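Local coordinates for protein monovalent Na+/H+ antiporter subunit D (Dietzia sp. DQ12-45-1b, PDB 7D3U) that serves as a membrane-embedded subunit of the Mrp complex, a giant bacterial sodium/proton antiporter, and is related to the antiporter-like subunits of respiratory complex I, at residues K364-S376 against R524-S538. Residues are numbered along the deposited sequence; the frame is centred on the assembly and turned at random.
With LMT (dodecyl-beta-D-maltoside), chain K; LMT (dodecyl-beta-D-maltoside), chain Q; LMT (dodecyl-beta-D-maltoside), chain H.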
loop_
_atom_site.group_PDB
_atom_site.type_symbol
_atom_site.label_atom_id
_atom_site.label_comp_id
_atom_site.label_asym_id
_atom_site.label_seq_id
_atom_site.Cartn_x
_atom_site.Cartn_y
_atom_site.Cartn_z
ATOM N N LYS A 364 4.535 29.756 9.602
ATOM C CA LYS A 364 4.284 30.966 10.372
ATOM C C LYS A 364 2.836 31.070 10.827
ATOM O O LYS A 364 2.571 31.490 11.957
ATOM C CB LYS A 364 4.655 32.200 9.547
ATOM C CG LYS A 364 4.404 33.516 10.259
ATOM C CD LYS A 364 5.025 34.681 9.508
ATOM C CE LYS A 364 4.895 35.973 10.296
ATOM N NZ LYS A 364 3.472 36.365 10.484
ATOM N N THR A 365 1.894 30.689 9.969
ATOM C CA THR A 365 0.481 30.793 10.301
ATOM C C THR A 365 -0.047 29.562 11.019
ATOM O O THR A 365 -1.025 29.665 11.768
ATOM C CB THR A 365 -0.343 31.032 9.034
ATOM O OG1 THR A 365 -0.679 29.774 8.439
ATOM C CG2 THR A 365 0.448 31.855 8.038
ATOM N N GLU A 366 0.566 28.400 10.808
ATOM C CA GLU A 366 0.144 27.154 11.447
ATOM C C GLU A 366 1.363 26.479 12.058
ATOM O O GLU A 366 1.932 25.548 11.473
ATOM C CB GLU A 366 -0.557 26.230 10.454
ATOM C CG GLU A 366 -1.580 26.922 9.585
ATOM C CD GLU A 366 -2.990 26.577 9.988
ATOM O OE1 GLU A 366 -3.160 26.027 11.096
ATOM O OE2 GLU A 366 -3.923 26.844 9.203
ATOM N N PRO A 367 1.791 26.921 13.242
ATOM C CA PRO A 367 3.002 26.339 13.834
ATOM C C PRO A 367 2.800 24.938 14.378
ATOM O O PRO A 367 3.766 24.167 14.427
ATOM C CB PRO A 367 3.351 27.332 14.949
ATOM C CG PRO A 367 2.045 27.931 15.322
ATOM C CD PRO A 367 1.242 28.014 14.059
ATOM N N LEU A 368 1.583 24.579 14.788
ATOM C CA LEU A 368 1.348 23.251 15.347
ATOM C C LEU A 368 1.626 22.165 14.315
ATOM O O LEU A 368 2.418 21.245 14.558
ATOM C CB LEU A 368 -0.087 23.147 15.861
ATOM C CG LEU A 368 -0.295 23.205 17.373
ATOM C CD1 LEU A 368 0.230 21.945 18.032
ATOM C CD2 LEU A 368 0.373 24.434 17.956
ATOM N N VAL A 369 0.983 22.258 13.149
ATOM C CA VAL A 369 1.191 21.252 12.115
ATOM C C VAL A 369 2.604 21.341 11.560
ATOM O O VAL A 369 3.176 20.328 11.151
ATOM C CB VAL A 369 0.130 21.390 11.008
ATOM C CG1 VAL A 369 0.176 22.771 10.394
ATOM C CG2 VAL A 369 0.310 20.321 9.946
ATOM N N ALA A 370 3.204 22.532 11.562
ATOM C CA ALA A 370 4.582 22.657 11.101
ATOM C C ALA A 370 5.538 21.894 12.008
ATOM O O ALA A 370 6.435 21.195 11.527
ATOM C CB ALA A 370 4.979 24.129 11.023
ATOM N N VAL A 371 5.356 22.014 13.324
ATOM C CA VAL A 371 6.171 21.252 14.267
ATOM C C VAL A 371 5.914 19.761 14.100
ATOM O O VAL A 371 6.849 18.950 14.036
ATOM C CB VAL A 371 5.887 21.711 15.708
ATOM C CG1 VAL A 371 6.476 20.731 16.701
ATOM C CG2 VAL A 371 6.436 23.102 15.933
ATOM N N ALA A 372 4.636 19.378 14.036
ATOM C CA ALA A 372 4.293 17.969 13.897
ATOM C C ALA A 372 4.851 17.377 12.612
ATOM O O ALA A 372 5.134 16.176 12.554
ATOM C CB ALA A 372 2.777 17.791 13.943
ATOM N N PHE A 373 5.022 18.198 11.577
ATOM C CA PHE A 373 5.583 17.694 10.333
ATOM C C PHE A 373 7.101 17.648 10.380
ATOM O O PHE A 373 7.700 16.689 9.894
ATOM C CB PHE A 373 5.131 18.546 9.149
ATOM C CG PHE A 373 5.908 18.281 7.891
ATOM C CD1 PHE A 373 5.532 17.265 7.035
ATOM C CD2 PHE A 373 7.015 19.046 7.566
ATOM C CE1 PHE A 373 6.246 17.015 5.885
ATOM C CE2 PHE A 373 7.731 18.796 6.419
ATOM C CZ PHE A 373 7.346 17.781 5.579
ATOM N N PHE A 374 7.745 18.680 10.927
ATOM C CA PHE A 374 9.202 18.704 10.897
ATOM C C PHE A 374 9.790 17.652 11.824
ATOM O O PHE A 374 10.819 17.045 11.505
ATOM C CB PHE A 374 9.734 20.084 11.265
ATOM C CG PHE A 374 11.152 20.306 10.839
ATOM C CD1 PHE A 374 11.449 20.641 9.531
ATOM C CD2 PHE A 374 12.192 20.146 11.733
ATOM C CE1 PHE A 374 12.751 20.836 9.131
ATOM C CE2 PHE A 374 13.496 20.337 11.335
ATOM C CZ PHE A 374 13.775 20.685 10.034
ATOM N N ALA A 375 9.156 17.418 12.974
ATOM C CA ALA A 375 9.617 16.348 13.849
ATOM C C ALA A 375 9.574 15.006 13.129
ATOM O O ALA A 375 10.562 14.261 13.111
ATOM C CB ALA A 375 8.771 16.312 15.121
ATOM N N SER A 376 8.439 14.696 12.500
ATOM C CA SER A 376 8.311 13.425 11.799
ATOM C C SER A 376 9.216 13.358 10.577
ATOM O O SER A 376 9.681 12.277 10.217
ATOM C CB SER A 376 6.856 13.194 11.399
ATOM O OG SER A 376 5.976 13.582 12.438
ATOM N N ARG A 524 -4.935 31.318 10.512
ATOM C CA ARG A 524 -4.833 29.989 11.112
ATOM C C ARG A 524 -6.083 29.199 10.747
ATOM O O ARG A 524 -7.129 29.344 11.381
ATOM C CB ARG A 524 -4.660 30.099 12.621
ATOM C CG ARG A 524 -4.421 28.778 13.325
ATOM C CD ARG A 524 -4.006 29.006 14.766
ATOM N NE ARG A 524 -3.487 27.793 15.389
ATOM C CZ ARG A 524 -4.222 26.952 16.107
ATOM N NH1 ARG A 524 -5.513 27.190 16.291
ATOM N NH2 ARG A 524 -3.669 25.872 16.641
ATOM N N ARG A 525 -5.973 28.357 9.721
ATOM C CA ARG A 525 -7.095 27.531 9.292
ATOM C C ARG A 525 -7.177 26.216 10.054
ATOM O O ARG A 525 -8.270 25.799 10.450
ATOM C CB ARG A 525 -6.994 27.240 7.794
ATOM C CG ARG A 525 -7.136 28.451 6.900
ATOM C CD ARG A 525 -7.409 28.020 5.474
ATOM N NE ARG A 525 -7.094 29.069 4.512
ATOM C CZ ARG A 525 -7.212 28.930 3.196
ATOM N NH1 ARG A 525 -7.636 27.785 2.682
ATOM N NH2 ARG A 525 -6.905 29.939 2.395
ATOM N N ILE A 526 -6.042 25.556 10.265
ATOM C CA ILE A 526 -6.017 24.237 10.889
ATOM C C ILE A 526 -6.118 24.417 12.398
ATOM O O ILE A 526 -5.152 24.820 13.050
ATOM C CB ILE A 526 -4.753 23.461 10.506
ATOM C CG1 ILE A 526 -4.649 23.334 8.988
ATOM C CG2 ILE A 526 -4.745 22.097 11.159
ATOM C CD1 ILE A 526 -3.324 22.793 8.521
ATOM N N GLY A 527 -7.285 24.119 12.955
ATOM C CA GLY A 527 -7.486 24.207 14.382
ATOM C C GLY A 527 -6.689 23.155 15.133
ATOM O O GLY A 527 -5.853 22.434 14.586
ATOM N N LEU A 528 -6.970 23.072 16.434
ATOM C CA LEU A 528 -6.243 22.133 17.280
ATOM C C LEU A 528 -6.678 20.698 17.016
ATOM O O LEU A 528 -5.861 19.773 17.094
ATOM C CB LEU A 528 -6.440 22.492 18.751
ATOM C CG LEU A 528 -5.710 21.607 19.760
ATOM C CD1 LEU A 528 -4.227 21.536 19.433
ATOM C CD2 LEU A 528 -5.926 22.115 21.173
ATOM N N ALA A 529 -7.955 20.491 16.691
ATOM C CA ALA A 529 -8.467 19.139 16.504
ATOM C C ALA A 529 -7.894 18.460 15.269
ATOM O O ALA A 529 -7.909 17.227 15.195
ATOM C CB ALA A 529 -9.993 19.163 16.419
ATOM N N LEU A 530 -7.394 19.225 14.302
ATOM C CA LEU A 530 -6.822 18.642 13.096
ATOM C C LEU A 530 -5.317 18.444 13.194
ATOM O O LEU A 530 -4.789 17.486 12.618
ATOM C CB LEU A 530 -7.139 19.518 11.883
ATOM C CG LEU A 530 -8.388 19.142 11.091
ATOM C CD1 LEU A 530 -8.524 20.022 9.865
ATOM C CD2 LEU A 530 -8.336 17.682 10.697
ATOM N N ALA A 531 -4.615 19.324 13.901
ATOM C CA ALA A 531 -3.175 19.210 14.068
ATOM C C ALA A 531 -2.781 18.442 15.321
ATOM O O ALA A 531 -1.587 18.214 15.539
ATOM C CB ALA A 531 -2.537 20.601 14.099
ATOM N N ALA A 532 -3.744 18.041 16.145
ATOM C CA ALA A 532 -3.456 17.302 17.368
ATOM C C ALA A 532 -3.147 15.829 17.106
ATOM O O ALA A 532 -2.230 15.288 17.733
ATOM C CB ALA A 532 -4.617 17.436 18.356
ATOM N N PRO A 533 -3.879 15.131 16.229
ATOM C CA PRO A 533 -3.485 13.745 15.927
ATOM C C PRO A 533 -2.134 13.638 15.246
ATOM O O PRO A 533 -1.416 12.657 15.470
ATOM C CB PRO A 533 -4.617 13.246 15.019
ATOM C CG PRO A 533 -5.246 14.472 14.487
ATOM C CD PRO A 533 -5.171 15.454 15.600
ATOM N N ALA A 534 -1.764 14.613 14.419
ATOM C CA ALA A 534 -0.445 14.608 13.804
ATOM C C ALA A 534 0.652 15.008 14.778
ATOM O O ALA A 534 1.820 14.685 14.541
ATOM C CB ALA A 534 -0.418 15.542 12.594
ATOM N N LEU A 535 0.307 15.701 15.860
ATOM C CA LEU A 535 1.290 16.101 16.857
ATOM C C LEU A 535 1.500 15.028 17.916
ATOM O O LEU A 535 2.625 14.840 18.390
ATOM C CB LEU A 535 0.864 17.410 17.523
ATOM C CG LEU A 535 1.914 18.084 18.406
ATOM C CD1 LEU A 535 2.747 19.052 17.590
ATOM C CD2 LEU A 535 1.257 18.788 19.577
ATOM N N ALA A 536 0.432 14.327 18.302
ATOM C CA ALA A 536 0.563 13.240 19.266
ATOM C C ALA A 536 1.519 12.173 18.752
ATOM O O ALA A 536 2.443 11.757 19.459
ATOM C CB ALA A 536 -0.808 12.637 19.569
ATOM N N LEU A 537 1.319 11.723 17.514
ATOM C CA LEU A 537 2.236 10.771 16.905
ATOM C C LEU A 537 3.580 11.387 16.554
ATOM O O LEU A 537 4.468 10.665 16.089
ATOM C CB LEU A 537 1.605 10.164 15.653
ATOM C CG LEU A 537 0.410 9.245 15.882
ATOM C CD1 LEU A 537 0.011 8.577 14.583
ATOM C CD2 LEU A 537 0.737 8.211 16.939
ATOM N N SER A 538 3.755 12.692 16.757
ATOM C CA SER A 538 5.031 13.348 16.522
ATOM C C SER A 538 5.851 13.517 17.792
ATOM O O SER A 538 7.042 13.828 17.703
ATOM C CB SER A 538 4.817 14.718 15.874
ATOM O OG SER A 538 6.054 15.379 15.686
HETATM C C1 LMT K . 0.537 29.113 19.090
HETATM C C2 LMT K . 1.144 27.798 19.473
HETATM C C3 LMT K . 2.479 27.485 18.881
HETATM C C4 LMT K . 3.265 26.725 19.917
HETATM C C5 LMT K . 3.617 25.364 19.418
HETATM C C6 LMT K . 4.056 24.467 20.525
HETATM C C7 LMT K . 4.554 23.166 19.974
HETATM C C8 LMT K . 5.335 22.474 21.037
HETATM C C9 LMT K . 5.102 21.001 21.121
HETATM C C10 LMT K . 6.341 20.320 20.613
HETATM C C11 LMT K . 6.125 18.850 20.448
HETATM C C12 LMT K . 7.359 18.157 19.976
HETATM C C1 LMT Q . 11.802 20.263 15.656
HETATM C C2 LMT Q . 10.819 21.392 15.707
HETATM C C3 LMT Q . 10.567 22.114 14.427
HETATM C C4 LMT Q . 10.058 23.485 14.778
HETATM C C5 LMT Q . 9.490 24.149 13.573
HETATM C C6 LMT Q . 9.365 25.624 13.746
HETATM C C7 LMT Q . 8.407 26.171 12.731
HETATM C C8 LMT Q . 8.580 27.646 12.641
HETATM C C9 LMT Q . 9.811 28.081 11.917
HETATM C C10 LMT Q . 9.707 29.566 11.711
HETATM C C11 LMT Q . 10.622 30.033 10.626
HETATM C C12 LMT Q . 10.465 31.492 10.363
HETATM C C1 LMT H . -11.553 22.065 19.351
HETATM C C2 LMT H . -11.387 20.829 20.182
HETATM C C3 LMT H . -9.984 20.419 20.485
HETATM C C4 LMT H . -10.022 19.005 20.999
HETATM C C5 LMT H . -8.683 18.363 20.860
HETATM C C6 LMT H . -8.778 16.875 20.869
HETATM C C7 LMT H . -7.557 16.276 20.240
HETATM C C8 LMT H . -7.899 14.915 19.740
HETATM C C9 LMT H . -6.798 14.233 18.999
HETATM C C10 LMT H . -6.318 13.097 19.857
HETATM C C11 LMT H . -5.172 12.378 19.220
HETATM C C12 LMT H . -4.972 11.022 19.808
#
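Glu366 OE2 is gripped by two backbone amides across the contact: Ile526 N gives it a nearly straight bond of 2.7 Å (166°) on the syn lone pair, and Arg525 N a weak, bent one. Tyr351 OH adds a third bond to this buried oxygen. The bend at chi2 (-107°) turns the carboxylate onto the backbone of Arg525 and Ile526, in the loop leading into helix 528-538, with Gly527 in its N-cap position. Replacing Glu366 with an alanine would probably leave both amides without their shared acceptor and the loop less firmly held.

Further along, the contact becomes apolar. Ala531 CB meets Leu368 CB at 3.9 Å, and Val369 CG1 lies 4.0 Å from Ile526 CD1, the two side chains crossing at about a right angle. One branch of Leu368, CD1, touches Leu535 CD2, while CD2 rests on a detergent chain. Beyond, Ser538 is a knob among Val371, Ala372, Ala375 and Ser376; Ser376 OG bonds back to Ala372 O at 2.7 Å.

Two predicted transmembrane helices, the first within the Mrp antiporter/complex I family region, thus run roughly parallel, 29° apart. Helix 405-430 packs on the first through Phe373, and helix 80-101 on the second through Leu530, Pro533 and Leu537.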